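Local coordinates for peptidoglycan-recognition protein LC (Drosophila melanogaster, PDB 2F2L), which serves in the fly's innate immunity as a major activator of the imd/Relish pathway, involved in the response to peptidoglycan of Gram-negative bacteria, at residues A[98-103]-A[120-125]. Residues are numbered along the deposited sequence; the frame is centred on the assembly and turned at random.
Sequences LSFAYI and RLLLER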
loop_
_atom_site.group_PDB
_atom_site.type_symbol
_atom_site.label_atom_id
_atom_site.label_comp_id
_atom_site.label_asym_id
_atom_site.label_seq_id
_atom_site.Cartn_x
_atom_site.Cartn_y
_atom_site.Cartn_z
ATOM N N LEU A 98 3.389 -18.028 -13.568
ATOM C CA LEU A 98 3.222 -16.637 -13.209
ATOM C C LEU A 98 1.731 -16.379 -13.217
ATOM O O LEU A 98 0.983 -17.010 -13.986
ATOM C CB LEU A 98 3.888 -15.727 -14.235
ATOM C CG LEU A 98 5.412 -15.654 -14.234
ATOM C CD1 LEU A 98 5.866 -15.015 -15.529
ATOM C CD2 LEU A 98 5.975 -14.878 -13.014
ATOM N N SER A 99 1.298 -15.465 -12.353
ATOM C CA SER A 99 -0.104 -15.083 -12.260
ATOM C C SER A 99 -0.336 -13.632 -12.689
ATOM O O SER A 99 0.427 -12.731 -12.314
ATOM C CB SER A 99 -0.639 -15.286 -10.847
ATOM O OG SER A 99 0.115 -14.587 -9.870
ATOM N N PHE A 100 -1.368 -13.438 -13.513
ATOM C CA PHE A 100 -1.866 -12.118 -13.888
ATOM C C PHE A 100 -3.248 -12.021 -13.269
ATOM O O PHE A 100 -4.148 -12.756 -13.658
ATOM C CB PHE A 100 -2.036 -11.928 -15.409
ATOM C CG PHE A 100 -0.761 -11.970 -16.216
ATOM C CD1 PHE A 100 0.491 -12.062 -15.635
ATOM C CD2 PHE A 100 -0.839 -11.904 -17.602
ATOM C CE1 PHE A 100 1.640 -12.084 -16.419
ATOM C CE2 PHE A 100 0.301 -11.940 -18.379
ATOM C CZ PHE A 100 1.536 -12.030 -17.796
ATOM N N ALA A 101 -3.413 -11.116 -12.310
ATOM C CA ALA A 101 -4.717 -10.890 -11.693
ATOM C C ALA A 101 -5.380 -9.683 -12.361
ATOM O O ALA A 101 -4.743 -8.649 -12.574
ATOM C CB ALA A 101 -4.572 -10.647 -10.223
ATOM N N TYR A 102 -6.662 -9.821 -12.676
ATOM C CA TYR A 102 -7.414 -8.768 -13.344
ATOM C C TYR A 102 -8.224 -8.057 -12.272
ATOM O O TYR A 102 -8.983 -8.680 -11.547
ATOM C CB TYR A 102 -8.247 -9.374 -14.505
ATOM C CG TYR A 102 -7.299 -9.787 -15.614
ATOM C CD1 TYR A 102 -7.035 -8.934 -16.672
ATOM C CD2 TYR A 102 -6.555 -10.964 -15.519
ATOM C CE1 TYR A 102 -6.121 -9.273 -17.664
ATOM C CE2 TYR A 102 -5.625 -11.310 -16.492
ATOM C CZ TYR A 102 -5.412 -10.462 -17.565
ATOM O OH TYR A 102 -4.475 -10.793 -18.526
ATOM N N ILE A 103 -8.013 -6.750 -12.140
ATOM C CA ILE A 103 -8.656 -5.991 -11.066
ATOM C C ILE A 103 -10.134 -5.789 -11.380
ATOM O O ILE A 103 -10.489 -5.072 -12.307
ATOM C CB ILE A 103 -7.987 -4.647 -10.809
ATOM C CG1 ILE A 103 -6.510 -4.864 -10.474
ATOM C CG2 ILE A 103 -8.711 -3.896 -9.674
ATOM C CD1 ILE A 103 -5.688 -3.617 -10.495
ATOM N N ARG A 120 -1.405 -8.713 -23.872
ATOM C CA ARG A 120 -0.574 -9.124 -25.007
ATOM C C ARG A 120 0.856 -8.580 -24.877
ATOM O O ARG A 120 1.830 -9.322 -25.051
ATOM C CB ARG A 120 -1.174 -8.628 -26.325
ATOM C CG ARG A 120 -2.536 -9.210 -26.686
ATOM C CD ARG A 120 -3.009 -8.642 -28.019
ATOM N NE ARG A 120 -4.115 -9.406 -28.591
ATOM C CZ ARG A 120 -5.392 -9.014 -28.640
ATOM N NH1 ARG A 120 -5.787 -7.836 -28.139
ATOM N NH2 ARG A 120 -6.295 -9.813 -29.213
ATOM N N LEU A 121 0.977 -7.284 -24.591
ATOM C CA LEU A 121 2.294 -6.661 -24.414
ATOM C C LEU A 121 3.023 -7.275 -23.212
ATOM O O LEU A 121 4.230 -7.493 -23.276
ATOM C CB LEU A 121 2.206 -5.135 -24.236
ATOM C CG LEU A 121 1.902 -4.172 -25.411
ATOM C CD1 LEU A 121 2.391 -4.683 -26.781
ATOM C CD2 LEU A 121 0.437 -3.839 -25.490
ATOM N N LEU A 122 2.285 -7.562 -22.136
ATOM C CA LEU A 122 2.883 -8.122 -20.911
ATOM C C LEU A 122 3.447 -9.527 -21.153
ATOM O O LEU A 122 4.571 -9.817 -20.746
ATOM C CB LEU A 122 1.882 -8.140 -19.732
ATOM C CG LEU A 122 2.478 -8.561 -18.381
ATOM C CD1 LEU A 122 3.622 -7.624 -17.963
ATOM C CD2 LEU A 122 1.409 -8.606 -17.298
ATOM N N LEU A 123 2.672 -10.377 -21.820
ATOM C CA LEU A 123 3.137 -11.708 -22.230
ATOM C C LEU A 123 4.362 -11.658 -23.165
ATOM O O LEU A 123 5.323 -12.431 -22.994
ATOM C CB LEU A 123 2.007 -12.477 -22.910
ATOM C CG LEU A 123 0.798 -12.881 -22.057
ATOM C CD1 LEU A 123 -0.340 -13.295 -22.961
ATOM C CD2 LEU A 123 1.137 -13.997 -21.087
ATOM N N GLU A 124 4.321 -10.762 -24.154
ATOM C CA GLU A 124 5.456 -10.560 -25.042
ATOM C C GLU A 124 6.724 -10.107 -24.301
ATOM O O GLU A 124 7.822 -10.622 -24.583
ATOM C CB GLU A 124 5.117 -9.561 -26.164
ATOM C CG GLU A 124 6.339 -9.160 -27.017
ATOM C CD GLU A 124 6.035 -8.116 -28.095
ATOM O OE1 GLU A 124 5.126 -7.273 -27.887
ATOM O OE2 GLU A 124 6.724 -8.134 -29.142
ATOM N N ARG A 125 6.583 -9.146 -23.389
ATOM C CA ARG A 125 7.716 -8.665 -22.596
ATOM C C ARG A 125 8.344 -9.818 -21.798
ATOM O O ARG A 125 9.562 -9.946 -21.738
ATOM C CB ARG A 125 7.276 -7.524 -21.664
ATOM C CG ARG A 125 8.416 -6.716 -21.023
ATOM C CD ARG A 125 9.329 -6.046 -22.051
ATOM N NE ARG A 125 8.594 -5.274 -23.056
ATOM C CZ ARG A 125 8.255 -3.989 -22.946
ATOM N NH1 ARG A 125 8.568 -3.286 -21.860
ATOM N NH2 ARG A 125 7.590 -3.394 -23.932
#
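With CG anti to its carbonyl carbon (chi1 -65°), F100 of strand 98-102 brings its ring up to L122 and L123 of helix 113-128, where L122, its CG anti to the backbone N (chi1 -173°), extends in the opposite direction to meet it. The L122 CD2 methyl settles over one face of the ring. CD2 lies 3.5 Å from the centroid of the F100 ring, 15° off the ring normal, which makes this a CH-pi contact; it is shifted toward the rim, with F100 CZ the nearest ring atom at 3.5 Å. L123 approaches differently: its side chain slants across that of F100, and its CD2 comes within 3.5 Å of F100 CE2. Adjacent leucines on one helical turn therefore both touch the outer part of the ring, at CZ and CE2. The residue types fit: a long, flat phenylalanine spans the gap between backbones, whose CA atoms of F100 and L122 stand 9.4 Å apart, while of the branched leucines L122 offers a methyl over the ring face and L123 one obliquely, beside CE2. Farther along the strand, the end of the Y102 side chain comes nearer the helix, and Y102 OH and T119 OG1 are hydrogen-bonded. F67 and I69 of strand 67-69 extend the packing around L122, as Y136 and F138 of strand 136-140 do around L123, so the helix lies against the central sheet of the amidase-like PGRP domain. All three touching side chains are buried and no hydrogen bond crosses between the segments, which implies that the contact of F100 with the two leucines rests on dispersion and the hydrophobic effect.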